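Local atomic coordinates of beta-ketoacyl synthase (Pseudomonas aeruginosa, PDB entry 4CW4), a protein that catalyses the condensation of acetyl-CoA with malonyl-[ACP] to acetoacetyl-[ACP], the step that primes fatty acid biosynthesis. Residues H107-L112 against E156-S161; L120-S125 against V147-H152; P134-I139 against I151-E156. One frame throughout, in Å; residues are numbered along the deposited sequence. Where two conformers were deposited one is given.

Contact 1: residues H107-L112 against E156-S161; sequences HKVLEL and EFKVDS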
loop_
_atom_site.group_PDB
_atom_site.type_symbol
_atom_site.label_atom_id
_atom_site.label_comp_id
_atom_site.label_asym_id
_atom_site.label_seq_id
_atom_site.Cartn_x
_atom_site.Cartn_y
_atom_site.Cartn_z
ATOM N N HIS A 107 10.716 -14.311 23.802
ATOM C CA HIS A 107 11.707 -15.337 24.145
ATOM C C HIS A 107 12.972 -14.673 24.665
ATOM O O HIS A 107 13.499 -13.793 24.001
ATOM C CB HIS A 107 12.118 -16.154 22.913
ATOM C CG HIS A 107 11.048 -17.025 22.349
ATOM N ND1 HIS A 107 10.969 -17.310 21.002
ATOM C CD2 HIS A 107 10.025 -17.695 22.934
ATOM C CE1 HIS A 107 9.934 -18.096 20.781
ATOM N NE2 HIS A 107 9.352 -18.358 21.937
ATOM N N LYS A 108 13.491 -15.106 25.809
ATOM C CA LYS A 108 14.857 -14.761 26.181
ATOM C C LYS A 108 15.792 -15.813 25.632
ATOM O O LYS A 108 15.431 -16.983 25.547
ATOM C CB LYS A 108 15.038 -14.737 27.695
ATOM C CG LYS A 108 14.454 -13.529 28.394
ATOM C CD LYS A 108 14.936 -13.517 29.835
ATOM C CE LYS A 108 14.368 -12.368 30.634
ATOM N NZ LYS A 108 14.938 -12.378 32.005
ATOM N N VAL A 109 17.002 -15.385 25.301
ATOM C CA VAL A 109 18.093 -16.298 25.011
ATOM C C VAL A 109 18.660 -16.772 26.350
ATOM O O VAL A 109 19.139 -15.971 27.150
ATOM C CB VAL A 109 19.189 -15.637 24.188
ATOM C CG1 VAL A 109 20.384 -16.591 24.007
ATOM C CG2 VAL A 109 18.638 -15.194 22.833
ATOM N N LEU A 110 18.583 -18.074 26.577
ATOM C CA LEU A 110 19.123 -18.683 27.782
ATOM C C LEU A 110 20.342 -19.508 27.396
ATOM O O LEU A 110 20.228 -20.535 26.719
ATOM C CB LEU A 110 18.053 -19.555 28.436
ATOM C CG LEU A 110 18.472 -20.378 29.651
ATOM C CD1 LEU A 110 18.949 -19.492 30.788
ATOM C CD2 LEU A 110 17.315 -21.240 30.110
ATOM N N GLU A 111 21.510 -19.028 27.799
ATOM C CA GLU A 111 22.747 -19.732 27.512
ATOM C C GLU A 111 22.993 -20.767 28.589
ATOM O O GLU A 111 23.300 -20.416 29.724
ATOM C CB GLU A 111 23.922 -18.757 27.456
ATOM C CG GLU A 111 23.813 -17.737 26.345
ATOM C CD GLU A 111 24.968 -16.753 26.343
ATOM O OE1 GLU A 111 26.122 -17.192 26.130
ATOM O OE2 GLU A 111 24.725 -15.544 26.560
ATOM N N LEU A 112 22.852 -22.037 28.231
ATOM C CA LEU A 112 23.126 -23.119 29.168
ATOM C C LEU A 112 24.493 -23.682 28.920
ATOM O O LEU A 112 24.831 -24.040 27.801
ATOM C CB LEU A 112 22.091 -24.225 29.046
ATOM C CG LEU A 112 20.677 -23.788 29.406
ATOM C CD1 LEU A 112 19.814 -25.005 29.644
ATOM C CD2 LEU A 112 20.680 -22.867 30.617
ATOM N N GLU A 156 22.568 -22.154 23.234
ATOM C CA GLU A 156 21.502 -21.198 23.405
ATOM C C GLU A 156 20.159 -21.854 23.212
ATOM O O GLU A 156 19.868 -22.410 22.158
ATOM C CB GLU A 156 21.639 -20.071 22.383
ATOM C CG GLU A 156 22.828 -19.172 22.633
ATOM C CD GLU A 156 22.814 -17.957 21.746
ATOM O OE1 GLU A 156 21.940 -17.883 20.865
ATOM O OE2 GLU A 156 23.672 -17.076 21.938
ATOM N N PHE A 157 19.348 -21.790 24.244
ATOM C CA PHE A 157 17.939 -22.100 24.137
ATOM C C PHE A 157 17.156 -20.799 24.141
ATOM O O PHE A 157 17.636 -19.779 24.625
ATOM C CB PHE A 157 17.501 -22.964 25.316
ATOM C CG PHE A 157 18.072 -24.334 25.270
ATOM C CD1 PHE A 157 17.571 -25.252 24.391
ATOM C CD2 PHE A 157 19.142 -24.697 26.068
ATOM C CE1 PHE A 157 18.098 -26.523 24.302
ATOM C CE2 PHE A 157 19.658 -25.956 25.984
ATOM C CZ PHE A 157 19.121 -26.877 25.096
ATOM N N LYS A 158 15.954 -20.852 23.594
ATOM C CA LYS A 158 15.009 -19.754 23.764
ATOM C C LYS A 158 13.921 -20.185 24.739
ATOM O O LYS A 158 13.373 -21.280 24.622
ATOM C CB LYS A 158 14.398 -19.335 22.436
ATOM C CG LYS A 158 15.188 -18.216 21.680
ATOM C CD LYS A 158 16.689 -18.492 21.533
ATOM C CE LYS A 158 16.995 -19.622 20.546
ATOM N NZ LYS A 158 18.479 -19.751 20.209
ATOM N N VAL A 159 13.647 -19.337 25.727
ATOM C CA VAL A 159 12.645 -19.645 26.752
ATOM C C VAL A 159 11.549 -18.577 26.775
ATOM O O VAL A 159 11.820 -17.393 26.601
ATOM C CB VAL A 159 13.302 -19.782 28.160
ATOM C CG1 VAL A 159 14.241 -20.940 28.201
ATOM C CG2 VAL A 159 14.027 -18.506 28.574
ATOM N N ASP A 160 10.316 -19.000 27.029
ATOM C CA ASP A 160 9.202 -18.078 27.168
ATOM C C ASP A 160 9.434 -17.164 28.347
ATOM O O ASP A 160 9.821 -17.611 29.431
ATOM C CB ASP A 160 7.901 -18.841 27.358
ATOM C CG ASP A 160 7.623 -19.771 26.219
ATOM O OD1 ASP A 160 7.645 -19.312 25.062
ATOM O OD2 ASP A 160 7.476 -20.980 26.470
ATOM N N SER A 161 9.175 -15.884 28.130
ATOM C CA SER A 161 9.273 -14.891 29.184
ATOM C C SER A 161 8.238 -13.795 28.930
ATOM O O SER A 161 7.671 -13.718 27.847
ATOM C CB SER A 161 10.681 -14.306 29.222
ATOM O OG SER A 161 10.936 -13.630 30.448
#
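Leu112 and Phe157 meet nearly at right angles, CD1 of the leucine lying 3.7 Å from CD2 of the ring, while further along the same face Leu110 CD2 reaches Val159 CG1 at 3.6 Å. These pairs line one side of a two-stranded antiparallel ribbon, whose segments 107-112 and 156-161 run at 143° to each other. Two hydrogen-bonded pairs, Lys108 with Val159 and Leu110 with Phe157, lace the strands together; the straightest bond is Leu110 N to Phe157 O, 2.8 Å.

The other face is more polar. Val109 carries CG1 anti to its own N (chi1 175°), which sets Val109 CG1 3.6 Å from Glu156 CD. CB of His107 rests on CG of Lys158, the side chains crossing almost squarely. The imidazole edge merely touches Asp160, His107 CD2 standing 3.6 Å from Asp160 OD1; its ND1 is hydrogen-bonded to Leu246 O of the second subunit. Asp160 OD1 is hydrogen-bonded to His105, whereas OD2 bridges to Lys158 of the second subunit. Residues 157-159 pair with a strand of that subunit, making the ribbon a dimerisation element: the face of Leu110, Leu112, Phe157 and Val159 is largely apolar, and Lys158 and Asp160 probably neutralise each other reciprocally across the interface.

Contact 2: residues L120-S125 against V147-H152; sequences LTFKAS and VLVSIH
A three-stranded antiparallel sheet, order 120-124, 147-151, 138-141, projects from the body of the ketosynthase, and this contact joins 120-124, an outer strand within the chain, to the central one. The two segments run at 154°, 4.7 Å apart at closest approach. Phe122 with Val149 and Ala124 with Val147 form hydrogen-bonded pairs; in the first, Val149 N reaches Phe122 O at 2.8 Å, nearly along the C=O axis.

Phe122 dominates the apolar face. Its CG stands between the backbone N and the carbonyl carbon (chi1 55°), a crowded position that brings the ring alongside its cross-strand neighbour. Val149 CB then sits over one face of the Phe122 ring in a CH-pi contact, 4.0 Å from the centroid and 24° off the normal. Val149 CG1 approaches Phe122 CZ at 3.6 Å. Ile151 comes from another direction: its CD1 lies in the ring plane, 3.8 Å from Phe122 CE2 at the edge. The side chains of Leu120 and Ile151 lie side by side and point the same way, with Leu120 CD2 4.0 Å from Ile151 CB.

On the reverse side Thr121 and Ser150 form a non-hydrogen-bonded pair in backbone terms, yet their hydroxyls supply a bond of their own, Thr121 OG1 to Ser150 OG at 3.0 Å. Thr121 CG2, opposite the backbone nitrogen across CA-CB, is left to meet Leu148 CD1 at 3.5 Å.

Leu112 of the second subunit packs on Phe122 and Leu110 of that subunit on Ala124, while Trp137, just before strand 138-141, and Ile139 on it touch Val149. An aromatic ring with valine over one face and isoleucine at its edge thus supports a hydrophobic surface offered to the dimer partner, whereas the reverse side adds a hydroxyl pair beside an aliphatic contact.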
loop_
_atom_site.group_PDB
_atom_site.type_symbol
_atom_site.label_atom_id
_atom_site.label_comp_id
_atom_site.label_asym_id
_atom_site.label_seq_id
_atom_site.Cartn_x
_atom_site.Cartn_y
_atom_site.Cartn_z
ATOM N N LEU A 120 24.314 -32.026 32.431
ATOM C CA LEU A 120 23.162 -31.397 31.787
ATOM C C LEU A 120 22.554 -32.398 30.816
ATOM O O LEU A 120 23.017 -32.580 29.676
ATOM C CB LEU A 120 23.558 -30.117 31.065
ATOM C CG LEU A 120 22.466 -29.455 30.214
ATOM C CD1 LEU A 120 21.114 -29.412 30.908
ATOM C CD2 LEU A 120 22.909 -28.047 29.846
ATOM N N THR A 121 21.498 -33.035 31.285
ATOM C CA THR A 121 20.980 -34.221 30.664
ATOM C C THR A 121 19.476 -34.199 30.760
ATOM O O THR A 121 18.914 -33.752 31.762
ATOM C CB THR A 121 21.526 -35.436 31.399
ATOM O OG1 THR A 121 22.949 -35.329 31.442
ATOM C CG2 THR A 121 21.141 -36.720 30.715
ATOM N N PHE A 122 18.822 -34.683 29.716
ATOM C CA PHE A 122 17.373 -34.744 29.701
ATOM C C PHE A 122 16.923 -35.791 28.710
ATOM O O PHE A 122 17.693 -36.204 27.832
ATOM C CB PHE A 122 16.776 -33.379 29.360
ATOM C CG PHE A 122 17.288 -32.800 28.070
ATOM C CD1 PHE A 122 16.693 -33.128 26.862
ATOM C CD2 PHE A 122 18.363 -31.922 28.063
ATOM C CE1 PHE A 122 17.159 -32.595 25.674
ATOM C CE2 PHE A 122 18.835 -31.399 26.887
ATOM C CZ PHE A 122 18.235 -31.726 25.689
ATOM N N LYS A 123 15.688 -36.246 28.868
ATOM C CA LYS A 123 15.097 -37.110 27.860
ATOM C C LYS A 123 14.206 -36.279 26.969
ATOM O O LYS A 123 13.620 -35.277 27.395
ATOM C CB LYS A 123 14.311 -38.253 28.486
ATOM C CG LYS A 123 13.002 -37.859 29.094
ATOM C CD LYS A 123 12.505 -38.979 29.986
ATOM C CE LYS A 123 11.035 -38.840 30.312
ATOM N NZ LYS A 123 10.581 -40.031 31.084
ATOM N N ALA A 124 14.121 -36.704 25.719
ATOM C CA ALA A 124 13.368 -35.964 24.729
ATOM C C ALA A 124 12.910 -36.869 23.616
ATOM O O ALA A 124 13.477 -37.924 23.385
ATOM C CB ALA A 124 14.215 -34.868 24.160
ATOM N N SER A 125 11.868 -36.431 22.919
ATOM C CA SER A 125 11.435 -37.059 21.686
ATOM C C SER A 125 12.436 -36.683 20.595
ATOM O O SER A 125 12.703 -35.499 20.387
ATOM C CB SER A 125 10.042 -36.558 21.306
ATOM O OG SER A 125 9.152 -36.646 22.403
ATOM N N VAL A 147 14.895 -40.435 23.565
ATOM C CA VAL A 147 16.348 -40.549 23.643
ATOM C C VAL A 147 16.875 -39.760 24.831
ATOM O O VAL A 147 16.234 -38.822 25.304
ATOM C CB VAL A 147 17.056 -40.045 22.357
ATOM C CG1 VAL A 147 16.747 -40.963 21.177
ATOM C CG2 VAL A 147 16.675 -38.596 22.045
ATOM N N LEU A 148 18.055 -40.153 25.291
ATOM C CA LEU A 148 18.724 -39.493 26.406
ATOM C C LEU A 148 19.788 -38.551 25.858
ATOM O O LEU A 148 20.724 -38.976 25.201
ATOM C CB LEU A 148 19.351 -40.533 27.329
ATOM C CG LEU A 148 20.008 -39.984 28.595
ATOM C CD1 LEU A 148 19.002 -39.258 29.492
ATOM C CD2 LEU A 148 20.704 -41.118 29.361
ATOM N N VAL A 149 19.627 -37.263 26.117
ATOM C CA VAL A 149 20.509 -36.248 25.563
ATOM C C VAL A 149 21.367 -35.633 26.652
ATOM O O VAL A 149 20.876 -35.352 27.739
ATOM C CB VAL A 149 19.680 -35.119 24.934
ATOM C CG1 VAL A 149 20.578 -34.095 24.275
ATOM C CG2 VAL A 149 18.699 -35.706 23.931
ATOM N N SER A 150 22.643 -35.427 26.362
ATOM C CA SER A 150 23.517 -34.667 27.252
ATOM C C SER A 150 24.286 -33.635 26.474
ATOM O O SER A 150 24.691 -33.860 25.342
ATOM C CB SER A 150 24.496 -35.563 28.012
ATOM O OG SER A 150 23.786 -36.442 28.841
ATOM N N ILE A 151 24.460 -32.486 27.108
ATOM C CA ILE A 151 25.084 -31.324 26.504
ATOM C C ILE A 151 26.390 -31.058 27.240
ATOM O O ILE A 151 26.440 -31.128 28.469
ATOM C CB ILE A 151 24.139 -30.105 26.598
ATOM C CG1 ILE A 151 22.905 -30.342 25.720
ATOM C CG2 ILE A 151 24.864 -28.836 26.197
ATOM C CD1 ILE A 151 21.813 -29.282 25.859
ATOM N N HIS A 152 27.436 -30.747 26.483
ATOM C CA HIS A 152 28.790 -30.617 27.043
ATOM C C HIS A 152 29.411 -29.246 26.824
ATOM O O HIS A 152 30.471 -28.938 27.392
ATOM C CB HIS A 152 29.695 -31.666 26.418
ATOM C CG HIS A 152 29.109 -33.035 26.461
ATOM N ND1 HIS A 152 29.088 -33.779 27.616
ATOM C CD2 HIS A 152 28.439 -33.757 25.536
ATOM C CE1 HIS A 152 28.474 -34.924 27.385
ATOM N NE2 HIS A 152 28.074 -34.938 26.128
#

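Contact 3: residues P134-I139 against I151-E156; sequences PANWSI and IHERCE
Ile151 lies alongside the indole of Trp137, with CG1 over one face, and this is the compact half of the contact. Ile151 CG1 stands 3.7 Å from the centroid of the five-membered ring, only 11° off its normal, a CH-pi contact that CD1 extends toward CZ2. Pro134 CG covers the opposite indole face, so that the type I turn 134-137 holds the ring between two aliphatic layers. Cys155 approaches from the edge, its SG 4.1 Å from Trp137 NE1, in a sulfur-aromatic contact.

Toward solvent the joint becomes polar and water-mediated. Asn136, its CG swung away from the backbone nitrogen (chi1 -158°), brings OD1 to CB of His152 and CB of Glu153. There Asn136 OD1 accepts from water 1 at 2.7 Å, the same water that receives His152 N; water 3 donates to Glu153 O at 2.7 Å and accepts a weak bond from Trp137 NE1. The amide and the Glu153 carboxylate are turned 73° apart and are not hydrogen-bonded to each other. One direct hydrogen bond, with either group possibly the donor, joins Ser138 OG to His152 NE2 at the imidazole edge; its 2.5 Å is shorter than usual and the exact length doubtful.

Beyond, Ser138 leads into strand 138-141, backbone-paired with Ser150, while Cys155 opens strand 155-163, backbone hydrogen-bonded to Leu112; Phe157 touches both Trp137 and Ile151 between the two sheets.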
loop_
_atom_site.group_PDB
_atom_site.type_symbol
_atom_site.label_atom_id
_atom_site.label_comp_id
_atom_site.label_asym_id
_atom_site.label_seq_id
_atom_site.Cartn_x
_atom_site.Cartn_y
_atom_site.Cartn_z
ATOM N N PRO A 134 23.105 -31.113 16.974
ATOM C CA PRO A 134 24.325 -30.360 17.280
ATOM C C PRO A 134 25.467 -31.328 17.550
ATOM O O PRO A 134 25.284 -32.313 18.254
ATOM C CB PRO A 134 23.939 -29.561 18.533
ATOM C CG PRO A 134 22.446 -29.441 18.466
ATOM C CD PRO A 134 21.986 -30.724 17.851
ATOM N N ALA A 135 26.622 -31.094 16.940
ATOM C CA ALA A 135 27.653 -32.119 16.913
ATOM C C ALA A 135 28.186 -32.483 18.295
ATOM O O ALA A 135 28.662 -33.599 18.504
ATOM C CB ALA A 135 28.796 -31.690 16.001
ATOM N N ASN A 136 28.080 -31.555 19.243
ATOM C CA ASN A 136 28.687 -31.727 20.548
ATOM C C ASN A 136 27.746 -32.455 21.502
ATOM O O ASN A 136 28.208 -32.968 22.514
ATOM C CB ASN A 136 29.097 -30.354 21.106
ATOM C CG ASN A 136 30.182 -30.436 22.155
ATOM O OD1 ASN A 136 29.917 -30.326 23.364
ATOM N ND2 ASN A 136 31.417 -30.622 21.708
ATOM N N TRP A 137 26.446 -32.514 21.179
ATOM C CA TRP A 137 25.462 -33.210 22.021
ATOM C C TRP A 137 25.641 -34.733 21.971
ATOM O O TRP A 137 25.918 -35.305 20.917
ATOM C CB TRP A 137 24.015 -32.872 21.615
ATOM C CG TRP A 137 23.580 -31.449 21.845
ATOM C CD1 TRP A 137 24.370 -30.382 22.140
ATOM C CD2 TRP A 137 22.230 -30.952 21.813
ATOM N NE1 TRP A 137 23.604 -29.249 22.287
ATOM C CE2 TRP A 137 22.287 -29.572 22.089
ATOM C CE3 TRP A 137 20.986 -31.542 21.572
ATOM C CZ2 TRP A 137 21.143 -28.773 22.135
ATOM C CZ3 TRP A 137 19.854 -30.751 21.625
ATOM C CH2 TRP A 137 19.943 -29.378 21.900
ATOM N N SER A 138 25.466 -35.365 23.126
ATOM C CA SER A 138 25.414 -36.817 23.252
ATOM C C SER A 138 23.983 -37.287 23.113
ATOM O O SER A 138 23.089 -36.662 23.668
ATOM C CB SER A 138 25.857 -37.247 24.664
ATOM O OG SER A 138 27.188 -36.904 24.939
ATOM N N ILE A 139 23.779 -38.406 22.423
ATOM C CA ILE A 139 22.466 -39.036 22.311
ATOM C C ILE A 139 22.606 -40.521 22.549
ATOM O O ILE A 139 23.525 -41.157 22.014
ATOM C CB ILE A 139 21.883 -38.916 20.891
ATOM C CG1 ILE A 139 22.148 -37.542 20.313
ATOM C CG2 ILE A 139 20.393 -39.230 20.905
ATOM C CD1 ILE A 139 21.364 -36.425 20.977
ATOM N N ILE A 151 24.460 -32.486 27.108
ATOM C CA ILE A 151 25.084 -31.324 26.504
ATOM C C ILE A 151 26.390 -31.058 27.240
ATOM O O ILE A 151 26.440 -31.128 28.469
ATOM C CB ILE A 151 24.139 -30.105 26.598
ATOM C CG1 ILE A 151 22.905 -30.342 25.720
ATOM C CG2 ILE A 151 24.864 -28.836 26.197
ATOM C CD1 ILE A 151 21.813 -29.282 25.859
ATOM N N HIS A 152 27.436 -30.747 26.483
ATOM C CA HIS A 152 28.790 -30.617 27.043
ATOM C C HIS A 152 29.411 -29.246 26.824
ATOM O O HIS A 152 30.471 -28.938 27.392
ATOM C CB HIS A 152 29.695 -31.666 26.418
ATOM C CG HIS A 152 29.109 -33.035 26.461
ATOM N ND1 HIS A 152 29.088 -33.779 27.616
ATOM C CD2 HIS A 152 28.439 -33.757 25.536
ATOM C CE1 HIS A 152 28.474 -34.924 27.385
ATOM N NE2 HIS A 152 28.074 -34.938 26.128
ATOM N N GLU A 153 28.735 -28.433 26.018
ATOM C CA GLU A 153 29.231 -27.146 25.554
ATOM C C GLU A 153 28.126 -26.125 25.827
ATOM O O GLU A 153 26.956 -26.493 25.867
ATOM C CB GLU A 153 29.427 -27.217 24.045
ATOM C CG GLU A 153 30.757 -26.766 23.510
ATOM C CD GLU A 153 30.697 -26.522 22.006
ATOM O OE1 GLU A 153 30.189 -27.393 21.274
ATOM O OE2 GLU A 153 31.143 -25.446 21.553
ATOM N N ARG A 154 28.489 -24.857 26.007
ATOM C CA ARG A 154 27.487 -23.801 26.104
ATOM C C ARG A 154 26.632 -23.794 24.847
ATOM O O ARG A 154 27.138 -23.907 23.741
ATOM C CB ARG A 154 28.127 -22.415 26.264
ATOM C CG ARG A 154 27.101 -21.301 26.482
ATOM C CD ARG A 154 27.720 -19.918 26.413
ATOM N NE ARG A 154 28.798 -19.711 27.379
ATOM C CZ ARG A 154 29.542 -18.607 27.442
ATOM N NH1 ARG A 154 29.331 -17.604 26.593
ATOM N NH2 ARG A 154 30.504 -18.504 28.352
ATOM N N CYS A 155 25.328 -23.651 25.010
ATOM C CA CYS A 155 24.490 -23.417 23.856
ATOM C C CYS A 155 23.296 -22.588 24.249
ATOM O O CYS A 155 23.056 -22.336 25.428
ATOM C CB CYS A 155 24.052 -24.719 23.219
ATOM S SG CYS A 155 23.057 -25.695 24.278
ATOM N N GLU A 156 22.568 -22.154 23.234
ATOM C CA GLU A 156 21.502 -21.198 23.405
ATOM C C GLU A 156 20.159 -21.854 23.212
ATOM O O GLU A 156 19.868 -22.410 22.158
ATOM C CB GLU A 156 21.639 -20.071 22.383
ATOM C CG GLU A 156 22.828 -19.172 22.633
ATOM C CD GLU A 156 22.814 -17.957 21.746
ATOM O OE1 GLU A 156 21.940 -17.883 20.865
ATOM O OE2 GLU A 156 23.672 -17.076 21.938
HETATM O O HOH W 1 27.333 -30.229 24.060
HETATM O O HOH W 2 32.502 -29.412 24.795
HETATM O O HOH W 3 26.296 -27.548 23.501
#

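How the contacts relate
One excursion of the chain shows how contacts can be layered. Strand 104-112 leads outward, strand 120-124 follows, and the chain then passes through the turn at 134-137 into strand 138-141 before 147-151 and 155-163 bring it back. Contact 1 closes the widest loop, and the other two lie within it. Contact 2 closes a smaller loop around the turn and strand 138-141; contact 3 begins inside that loop but ends beyond it, sharing Ile151 and His152 with contact 2 and Glu156 with contact 1. Contact 3 therefore bridges the distal three-stranded sheet and the two-stranded ribbon, while contacts 1 and 2 both face the second subunit.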